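PDB 2WJR: probable n-acetylneuraminic acid outer membrane channel protein NANC from Escherichia coli, which forms a weakly anion-selective outer membrane channel that lets N-acetylneuraminic acid, a host sialic acid, enter the bacterium. Local coordinates for residues A14-L19 / S205-V210; L91-D94 / N100-I103; T148-Q153 / D190-Y195. The protein carries 1 engineered substitution. One frame throughout, in Å; residues are numbered along the deposited sequence.

Interaction 1 (A14-L19 / S205-V210); sequences AYETRL and SYRIGV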
loop_
_atom_site.group_PDB
_atom_site.type_symbol
_atom_site.label_atom_id
_atom_site.label_comp_id
_atom_site.label_asym_id
_atom_site.label_seq_id
_atom_site.Cartn_x
_atom_site.Cartn_y
_atom_site.Cartn_z
ATOM N N ALA A 14 -15.625 9.122 1.724
ATOM C CA ALA A 14 -15.076 8.745 3.027
ATOM C C ALA A 14 -13.703 9.364 3.254
ATOM O O ALA A 14 -12.964 9.617 2.298
ATOM C CB ALA A 14 -14.985 7.239 3.133
ATOM N N TYR A 15 -13.392 9.605 4.526
ATOM C CA TYR A 15 -12.084 10.097 4.960
ATOM C C TYR A 15 -11.311 8.988 5.648
ATOM O O TYR A 15 -11.859 8.234 6.447
ATOM C CB TYR A 15 -12.219 11.226 5.982
ATOM C CG TYR A 15 -12.748 12.537 5.463
ATOM C CD1 TYR A 15 -11.988 13.329 4.608
ATOM C CD2 TYR A 15 -13.991 13.015 5.868
ATOM C CE1 TYR A 15 -12.469 14.556 4.138
ATOM C CE2 TYR A 15 -14.478 14.241 5.409
ATOM C CZ TYR A 15 -13.713 15.001 4.544
ATOM O OH TYR A 15 -14.189 16.206 4.088
ATOM N N GLU A 16 -10.016 8.922 5.369
ATOM C CA GLU A 16 -9.145 7.976 6.053
ATOM C C GLU A 16 -7.886 8.660 6.558
ATOM O O GLU A 16 -7.360 9.577 5.926
ATOM C CB GLU A 16 -8.776 6.822 5.135
ATOM C CG GLU A 16 -8.144 7.236 3.822
ATOM C CD GLU A 16 -7.772 6.030 2.973
ATOM O OE1 GLU A 16 -7.440 4.971 3.560
ATOM O OE2 GLU A 16 -7.798 6.143 1.723
ATOM N N THR A 17 -7.414 8.200 7.703
ATOM C CA THR A 17 -6.167 8.685 8.281
ATOM C C THR A 17 -5.250 7.509 8.520
ATOM O O THR A 17 -5.687 6.433 8.948
ATOM C CB THR A 17 -6.380 9.502 9.594
ATOM O OG1 THR A 17 -6.753 8.631 10.652
ATOM C CG2 THR A 17 -7.462 10.540 9.417
ATOM N N ARG A 18 -3.985 7.701 8.183
ATOM C CA ARG A 18 -2.980 6.716 8.435
ATOM C C ARG A 18 -1.931 7.325 9.347
ATOM O O ARG A 18 -1.481 8.456 9.153
ATOM C CB ARG A 18 -2.326 6.226 7.135
ATOM C CG ARG A 18 -1.372 5.042 7.368
ATOM C CD ARG A 18 -0.621 4.631 6.118
ATOM N NE ARG A 18 0.274 5.680 5.662
ATOM C CZ ARG A 18 1.079 5.590 4.606
ATOM N NH1 ARG A 18 1.123 4.483 3.870
ATOM N NH2 ARG A 18 1.856 6.609 4.285
ATOM N N LEU A 19 -1.560 6.552 10.344
ATOM C CA LEU A 19 -0.446 6.882 11.212
ATOM C C LEU A 19 0.519 5.729 11.098
ATOM O O LEU A 19 0.148 4.586 11.348
ATOM C CB LEU A 19 -0.935 7.047 12.643
ATOM C CG LEU A 19 -1.300 8.470 13.118
ATOM C CD1 LEU A 19 -0.013 9.196 13.497
ATOM C CD2 LEU A 19 -2.103 9.293 12.116
ATOM N N SER A 205 -8.788 9.259 -4.944
ATOM C CA SER A 205 -8.312 9.380 -3.588
ATOM C C SER A 205 -7.346 10.551 -3.600
ATOM O O SER A 205 -6.455 10.628 -4.445
ATOM C CB SER A 205 -7.641 8.079 -3.123
ATOM O OG SER A 205 -6.954 8.232 -1.881
ATOM N N TYR A 206 -7.589 11.486 -2.691
ATOM C CA TYR A 206 -6.791 12.688 -2.560
ATOM C C TYR A 206 -6.228 12.718 -1.168
ATOM O O TYR A 206 -6.956 12.667 -0.193
ATOM C CB TYR A 206 -7.647 13.933 -2.789
ATOM C CG TYR A 206 -8.397 13.864 -4.076
ATOM C CD1 TYR A 206 -9.653 13.269 -4.134
ATOM C CD2 TYR A 206 -7.848 14.370 -5.245
ATOM C CE1 TYR A 206 -10.340 13.188 -5.316
ATOM C CE2 TYR A 206 -8.537 14.287 -6.458
ATOM C CZ TYR A 206 -9.771 13.703 -6.480
ATOM O OH TYR A 206 -10.433 13.634 -7.674
ATOM N N ARG A 207 -4.912 12.827 -1.083
ATOM C CA ARG A 207 -4.234 12.650 0.179
ATOM C C ARG A 207 -3.190 13.713 0.406
ATOM O O ARG A 207 -2.539 14.178 -0.524
ATOM C CB ARG A 207 -3.549 11.286 0.213
ATOM C CG ARG A 207 -4.465 10.156 0.471
ATOM C CD ARG A 207 -3.834 8.822 0.076
ATOM N NE ARG A 207 -4.770 7.710 0.248
ATOM C CZ ARG A 207 -4.470 6.428 0.013
ATOM N NH1 ARG A 207 -3.268 6.089 -0.438
ATOM N NH2 ARG A 207 -5.378 5.486 0.201
ATOM N N ILE A 208 -3.024 14.053 1.671
ATOM C CA ILE A 208 -1.962 14.950 2.091
ATOM C C ILE A 208 -1.340 14.383 3.349
ATOM O O ILE A 208 -2.031 13.836 4.213
ATOM C CB ILE A 208 -2.481 16.379 2.334
ATOM C CG1 ILE A 208 -1.312 17.329 2.654
ATOM C CG2 ILE A 208 -3.511 16.365 3.456
ATOM C CD1 ILE A 208 -1.443 18.719 2.004
ATOM N N GLY A 209 -0.019 14.497 3.436
ATOM C CA GLY A 209 0.694 13.956 4.574
ATOM C C GLY A 209 2.059 14.574 4.780
ATOM O O GLY A 209 2.493 15.451 4.038
ATOM N N VAL A 210 2.732 14.089 5.815
ATOM C CA VAL A 210 4.089 14.532 6.121
ATOM C C VAL A 210 4.820 13.416 6.837
ATOM O O VAL A 210 4.260 12.716 7.678
ATOM C CB VAL A 210 4.097 15.842 6.967
ATOM C CG1 VAL A 210 3.220 15.686 8.171
ATOM C CG2 VAL A 210 5.521 16.248 7.360
HETATM O O HOH W 1 -7.612 8.618 0.538
#
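The guanidinium of Arg-207 receives OE2 of Glu-16 at its edge, close to its plane, while the carboxylate is approached from above, with NH2 standing 46° out of its plane. The two flat groups are turned 74° from each other, so a single oxygen meets a single nitrogen and the paired, side-on fork is absent. This salt bridge, NH2 of Arg-207 to OE2 of Glu-16, measures 2.9 Å and is fairly straight. Arg-207 gets there by starting beside its own backbone N (chi1 -78°) and running extended to NE. A water ties the same groups a second time: it accepts from Arg-207 NE at 3.0 Å, donates to Glu-16 OE2 at 2.8 Å and lies very close to Ser-205 OG. Charges nearby probably steady the pair, since Glu-16 OE2 also bridges to Arg-9, and NH1 of Arg-207 reaches Glu-185 and Asp-187. Ser-205 OG bonds to Asp-187 as well. The CA atoms of Glu-16 and Arg-207 are 9.0 Å apart because strand 2-9 runs between strands 14-24 and 198-212, pairing with both; the salt bridge passes over that strand on the channel-facing side of the barrel wall, and strand 180-188 adjoins on the far side of 198-212.

Interaction 2 (L91-D94 / N100-I103); sequences LSWD and NFGI. With OCT (N-octane), chain E.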
loop_
_atom_site.group_PDB
_atom_site.type_symbol
_atom_site.label_atom_id
_atom_site.label_comp_id
_atom_site.label_asym_id
_atom_site.label_seq_id
_atom_site.Cartn_x
_atom_site.Cartn_y
_atom_site.Cartn_z
ATOM N N LEU A 91 11.853 -6.845 -5.110
ATOM C CA LEU A 91 13.140 -6.594 -5.754
ATOM C C LEU A 91 13.279 -5.104 -5.996
ATOM O O LEU A 91 12.390 -4.491 -6.560
ATOM C CB LEU A 91 13.200 -7.372 -7.063
ATOM C CG LEU A 91 14.439 -7.213 -7.928
ATOM C CD1 LEU A 91 15.651 -7.869 -7.227
ATOM C CD2 LEU A 91 14.117 -7.874 -9.274
ATOM N N SER A 92 14.426 -4.537 -5.609
ATOM C CA SER A 92 14.670 -3.126 -5.681
ATOM C C SER A 92 15.974 -2.844 -6.440
ATOM O O SER A 92 16.972 -3.526 -6.233
ATOM C CB SER A 92 14.778 -2.610 -4.258
ATOM O OG SER A 92 15.072 -1.251 -4.238
ATOM N N TRP A 93 15.931 -1.871 -7.343
ATOM C CA TRP A 93 17.106 -1.466 -8.099
ATOM C C TRP A 93 17.309 0.049 -8.050
ATOM O O TRP A 93 16.500 0.791 -8.569
ATOM C CB TRP A 93 16.953 -1.936 -9.535
ATOM C CG TRP A 93 18.073 -1.564 -10.430
ATOM C CD1 TRP A 93 19.413 -1.529 -10.115
ATOM C CD2 TRP A 93 17.978 -1.234 -11.815
ATOM N NE1 TRP A 93 20.146 -1.173 -11.227
ATOM C CE2 TRP A 93 19.290 -0.983 -12.277
ATOM C CE3 TRP A 93 16.907 -1.110 -12.712
ATOM C CZ2 TRP A 93 19.557 -0.616 -13.593
ATOM C CZ3 TRP A 93 17.179 -0.751 -14.017
ATOM C CH2 TRP A 93 18.495 -0.515 -14.445
ATOM N N ASP A 94 18.392 0.505 -7.420
ATOM C CA ASP A 94 18.789 1.908 -7.535
ATOM C C ASP A 94 19.535 2.107 -8.839
ATOM O O ASP A 94 20.767 2.013 -8.877
ATOM C CB ASP A 94 19.679 2.346 -6.359
ATOM C CG ASP A 94 18.929 2.383 -5.040
ATOM O OD1 ASP A 94 17.769 2.847 -4.997
ATOM O OD2 ASP A 94 19.510 1.947 -4.039
ATOM N N ASN A 100 15.000 5.012 -8.529
ATOM C CA ASN A 100 14.837 3.684 -7.971
ATOM C C ASN A 100 13.611 2.982 -8.560
ATOM O O ASN A 100 12.568 3.590 -8.714
ATOM C CB ASN A 100 14.680 3.747 -6.447
ATOM C CG ASN A 100 14.367 2.374 -5.816
ATOM O OD1 ASN A 100 13.204 1.953 -5.727
ATOM N ND2 ASN A 100 15.401 1.695 -5.351
ATOM N N PHE A 101 13.774 1.707 -8.875
ATOM C CA PHE A 101 12.690 0.876 -9.397
ATOM C C PHE A 101 12.472 -0.264 -8.444
ATOM O O PHE A 101 13.414 -0.742 -7.782
ATOM C CB PHE A 101 13.036 0.311 -10.747
ATOM C CG PHE A 101 13.240 1.350 -11.805
ATOM C CD1 PHE A 101 12.179 2.009 -12.360
ATOM C CD2 PHE A 101 14.511 1.644 -12.251
ATOM C CE1 PHE A 101 12.369 2.954 -13.334
ATOM C CE2 PHE A 101 14.701 2.598 -13.225
ATOM C CZ PHE A 101 13.647 3.245 -13.758
ATOM N N GLY A 102 11.227 -0.721 -8.364
ATOM C CA GLY A 102 10.874 -1.753 -7.423
ATOM C C GLY A 102 9.740 -2.591 -7.969
ATOM O O GLY A 102 8.904 -2.081 -8.697
ATOM N N ILE A 103 9.767 -3.874 -7.659
ATOM C CA ILE A 103 8.640 -4.772 -7.989
ATOM C C ILE A 103 8.428 -5.749 -6.844
ATOM O O ILE A 103 9.373 -6.283 -6.288
ATOM C CB ILE A 103 8.875 -5.502 -9.341
ATOM C CG1 ILE A 103 7.646 -6.333 -9.782
ATOM C CG2 ILE A 103 10.147 -6.377 -9.294
ATOM C CD1 ILE A 103 6.648 -5.586 -10.643
HETATM C C1 OCT E . 5.948 1.556 -12.003
HETATM C C2 OCT E . 6.413 0.217 -12.595
HETATM C C3 OCT E . 7.934 0.052 -12.464
HETATM C C4 OCT E . 8.413 -1.362 -12.848
HETATM C C5 OCT E . 9.513 -1.852 -11.900
HETATM C C6 OCT E . 10.604 -2.701 -12.597
HETATM C C7 OCT E . 11.463 -3.484 -11.569
HETATM C C8 OCT E . 12.788 -4.036 -12.136
HETATM O O HOH W 2 12.047 -0.076 -4.498
#
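A beta hairpin at the periplasmic end of the barrel brings Leu-91 to Asp-94 against Asn-100 to Ile-103, the strands antiparallel at 170°. Leu-91 with Ile-103 and Trp-93 with Phe-101 are hydrogen-bonded pairs, each closed by two backbone bonds, such as Trp-93 N to Phe-101 O at 2.8 Å; Ser-92 faces Gly-102 in the non-hydrogen-bonded pair between them. On the polar side, the amide of Asn-100 uses both N-H groups of ND2. One runs nearly straight, in the amide plane, to Ser-92 OG at 3.2 Å; the other goes to Asp-94 OD1 at 2.7 Å, meeting that oxygen from above the carboxylate plane, 49° out of it. With OD1 of Asn-100 taking a water's hydrogen at 2.6 Å, the amide's rotation is fixed. As in outer membrane barrels generally, residues alternate between two faces, and the opposite one here is apolar. The Trp-93 and Phe-101 side chains run side by side, CE3 touching CD2 at 3.7 Å, their planes 32° apart; Trp-93 also stacks on Trp-68 of the adjacent strand. Leu-91 CB rests on Ile-103 CG2 at 3.9 Å. That CG2, set between the backbone N and the carbonyl carbon, also meets C7 of a bound n-octane at 3.9 Å, while the carbonyl oxygen of Gly-102 lies 3.3 Å from C5 of the alkyl chain, a van der Waals contact.

Interaction 3 (T148-Q153 / D190-Y195); sequences TLYSKQ and DRQGVY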
loop_
_atom_site.group_PDB
_atom_site.type_symbol
_atom_site.label_atom_id
_atom_site.label_comp_id
_atom_site.label_asym_id
_atom_site.label_seq_id
_atom_site.Cartn_x
_atom_site.Cartn_y
_atom_site.Cartn_z
ATOM N N THR A 148 -0.392 -1.053 -8.976
ATOM C CA THR A 148 -0.791 -2.253 -8.286
ATOM C C THR A 148 -1.829 -3.017 -9.106
ATOM O O THR A 148 -2.707 -2.413 -9.706
ATOM C CB THR A 148 -1.424 -1.922 -6.931
ATOM O OG1 THR A 148 -0.537 -1.088 -6.173
ATOM C CG2 THR A 148 -1.790 -3.190 -6.160
ATOM N N LEU A 149 -1.665 -4.322 -9.143
ATOM C CA LEU A 149 -2.635 -5.250 -9.778
ATOM C C LEU A 149 -2.890 -6.363 -8.768
ATOM O O LEU A 149 -1.945 -7.017 -8.291
ATOM C CB LEU A 149 -2.067 -5.810 -11.076
ATOM C CG LEU A 149 -2.847 -6.952 -11.749
ATOM C CD1 LEU A 149 -4.251 -6.470 -12.064
ATOM C CD2 LEU A 149 -2.115 -7.441 -13.038
ATOM N N TYR A 150 -4.143 -6.572 -8.379
ATOM C CA TYR A 150 -4.440 -7.749 -7.585
ATOM C C TYR A 150 -5.635 -8.501 -8.137
ATOM O O TYR A 150 -6.521 -7.908 -8.743
ATOM C CB TYR A 150 -4.628 -7.436 -6.103
ATOM C CG TYR A 150 -5.306 -6.148 -5.760
ATOM C CD1 TYR A 150 -6.652 -5.950 -6.049
ATOM C CD2 TYR A 150 -4.633 -5.147 -5.095
ATOM C CE1 TYR A 150 -7.303 -4.789 -5.688
ATOM C CE2 TYR A 150 -5.266 -3.978 -4.735
ATOM C CZ TYR A 150 -6.615 -3.793 -5.039
ATOM O OH TYR A 150 -7.262 -2.616 -4.701
ATOM N N SER A 151 -5.608 -9.799 -7.919
ATOM C CA SER A 151 -6.640 -10.706 -8.434
ATOM C C SER A 151 -7.000 -11.738 -7.396
ATOM O O SER A 151 -6.195 -12.095 -6.538
ATOM C CB SER A 151 -6.136 -11.411 -9.697
ATOM O OG SER A 151 -5.042 -12.235 -9.384
ATOM N N LYS A 152 -8.234 -12.224 -7.479
ATOM C CA LYS A 152 -8.752 -13.197 -6.547
ATOM C C LYS A 152 -8.332 -14.590 -6.905
ATOM O O LYS A 152 -8.386 -14.993 -8.075
ATOM C CB LYS A 152 -10.294 -13.151 -6.534
ATOM C CG LYS A 152 -10.881 -11.802 -6.249
ATOM C CD LYS A 152 -10.560 -11.350 -4.855
ATOM C CE LYS A 152 -11.489 -10.284 -4.336
ATOM N NZ LYS A 152 -11.202 -9.968 -2.935
ATOM N N GLN A 153 -7.937 -15.356 -5.896
ATOM C CA GLN A 153 -7.633 -16.753 -6.113
ATOM C C GLN A 153 -8.943 -17.579 -6.203
ATOM O O GLN A 153 -9.040 -18.521 -6.987
ATOM C CB GLN A 153 -6.748 -17.275 -4.988
ATOM C CG GLN A 153 -6.437 -18.748 -5.037
ATOM C CD GLN A 153 -5.390 -19.140 -4.008
ATOM O OE1 GLN A 153 -5.520 -18.830 -2.815
ATOM N NE2 GLN A 153 -4.339 -19.810 -4.466
ATOM N N ASP A 190 -9.461 2.336 -8.986
ATOM C CA ASP A 190 -10.340 1.569 -9.872
ATOM C C ASP A 190 -11.797 1.900 -9.462
ATOM O O ASP A 190 -12.035 2.805 -8.674
ATOM C CB ASP A 190 -10.009 0.069 -9.732
ATOM C CG ASP A 190 -10.364 -0.749 -10.967
ATOM O OD1 ASP A 190 -11.542 -0.690 -11.429
ATOM O OD2 ASP A 190 -9.481 -1.503 -11.435
ATOM N N ARG A 191 -12.765 1.178 -9.996
ATOM C CA ARG A 191 -14.158 1.419 -9.605
ATOM C C ARG A 191 -14.497 0.622 -8.348
ATOM O O ARG A 191 -15.329 -0.270 -8.383
ATOM C CB ARG A 191 -15.079 1.046 -10.757
ATOM C CG ARG A 191 -14.850 1.894 -12.005
ATOM C CD ARG A 191 -16.011 1.681 -13.005
ATOM N NE ARG A 191 -17.251 2.190 -12.415
ATOM C CZ ARG A 191 -17.585 3.486 -12.351
ATOM N NH1 ARG A 191 -18.734 3.863 -11.780
ATOM N NH2 ARG A 191 -16.801 4.416 -12.882
ATOM N N GLN A 192 -13.850 0.965 -7.234
ATOM C CA GLN A 192 -13.956 0.192 -6.001
ATOM C C GLN A 192 -14.618 0.984 -4.877
ATOM O O GLN A 192 -14.626 0.543 -3.717
ATOM C CB GLN A 192 -12.567 -0.292 -5.554
ATOM C CG GLN A 192 -12.045 -1.442 -6.382
ATOM C CD GLN A 192 -10.794 -2.086 -5.803
ATOM O OE1 GLN A 192 -10.856 -3.172 -5.236
ATOM N NE2 GLN A 192 -9.648 -1.412 -5.946
ATOM N N GLY A 193 -15.181 2.137 -5.224
ATOM C CA GLY A 193 -15.903 2.937 -4.250
ATOM C C GLY A 193 -17.205 2.218 -3.913
ATOM O O GLY A 193 -17.809 1.553 -4.778
ATOM N N VAL A 194 -17.588 2.310 -2.644
ATOM C CA VAL A 194 -18.839 1.752 -2.142
ATOM C C VAL A 194 -19.482 2.836 -1.290
ATOM O O VAL A 194 -18.861 3.354 -0.359
ATOM C CB VAL A 194 -18.625 0.482 -1.281
ATOM C CG1 VAL A 194 -19.969 -0.091 -0.817
ATOM C CG2 VAL A 194 -17.846 -0.573 -2.067
ATOM N N TYR A 195 -20.714 3.194 -1.642
ATOM C CA TYR A 195 -21.473 4.215 -0.932
ATOM C C TYR A 195 -22.872 3.662 -0.678
ATOM O O TYR A 195 -23.614 3.415 -1.623
ATOM C CB TYR A 195 -21.531 5.484 -1.775
ATOM C CG TYR A 195 -22.173 6.677 -1.101
ATOM C CD1 TYR A 195 -21.661 7.198 0.090
ATOM C CD2 TYR A 195 -23.285 7.307 -1.667
ATOM C CE1 TYR A 195 -22.253 8.301 0.704
ATOM C CE2 TYR A 195 -23.877 8.407 -1.060
ATOM C CZ TYR A 195 -23.359 8.896 0.121
ATOM O OH TYR A 195 -23.941 9.991 0.716
#
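A single side-chain hydrogen bond joins the extracellular end of strand 141-152 to the extracellular connection that follows strand 180-188, and Tyr-150 and Gln-192 are the two residues that meet in it. Their side chains reach for each other from opposite directions. NE2 of Gln-192 donates to OH of Tyr-150 at 2.9 Å and 173°, with the hydroxyl lying in the amide plane. The amide is turned 52° from the ring, and its OE1 sits at the ring edge, 3.9 Å from CE1 of Tyr-150. Gln-192 reaches the tyrosine with a chain extended beyond CG, while Tyr-150 projects its ring with CG wedged between the backbone N and the carbonyl carbon (chi1 37°). The hydroxyl's stronger partner is OE2 of Glu-167, and NE2 of Gln-192 also bonds to the carbonyl of Leu-189. Tyr-158 meets the tyrosine ring, and Ala-165 touches both side chains. A phenylalanine in place of Tyr-150 would probably keep the ring packing but leave the Glu-167 carboxylate and one N-H of Gln-192 without their shared mate, the amide then held by Leu-189 alone among the partners named and less firmly fixed. The backbone before Gln-192 is bent sharply. Asp-190 OD1 takes the N-H of Arg-191 at 2.7 Å through its anti lone pair, and OD2 of Asp-190 is held by the backbone N of Thr-166. A weak 3.0 Å bond from Gln-192 N to Asp-190 O closes an inverse gamma turn centred on Arg-191, and Gln-192 with Gly-193, both facing Leu-201, forms a classic beta bulge where the chain passes from this turn into strand 193-195.

All three contacts belong to the one barrel but differ in span and chemistry. Interaction 1 is buried, interaction 3 partly buried, and interaction 2 lies at the surface. Only interaction 2 joins directly paired strands, and it covers the largest area, with backbone bonds, an apolar face and a bound alkyl chain. Interactions 1 and 3 rest on polar side-chain ends, the first a charged pair with a water, the second a neutral amide and hydroxyl. Strands 193-195 and 198-212, which carry one side of each, are consecutive and paired; the nearest atoms of interactions 1 and 3 are about 7 Å apart, without touching. Interactions 1 and 2 fall on opposite sides of the chain's centre, their centres 25 Å apart.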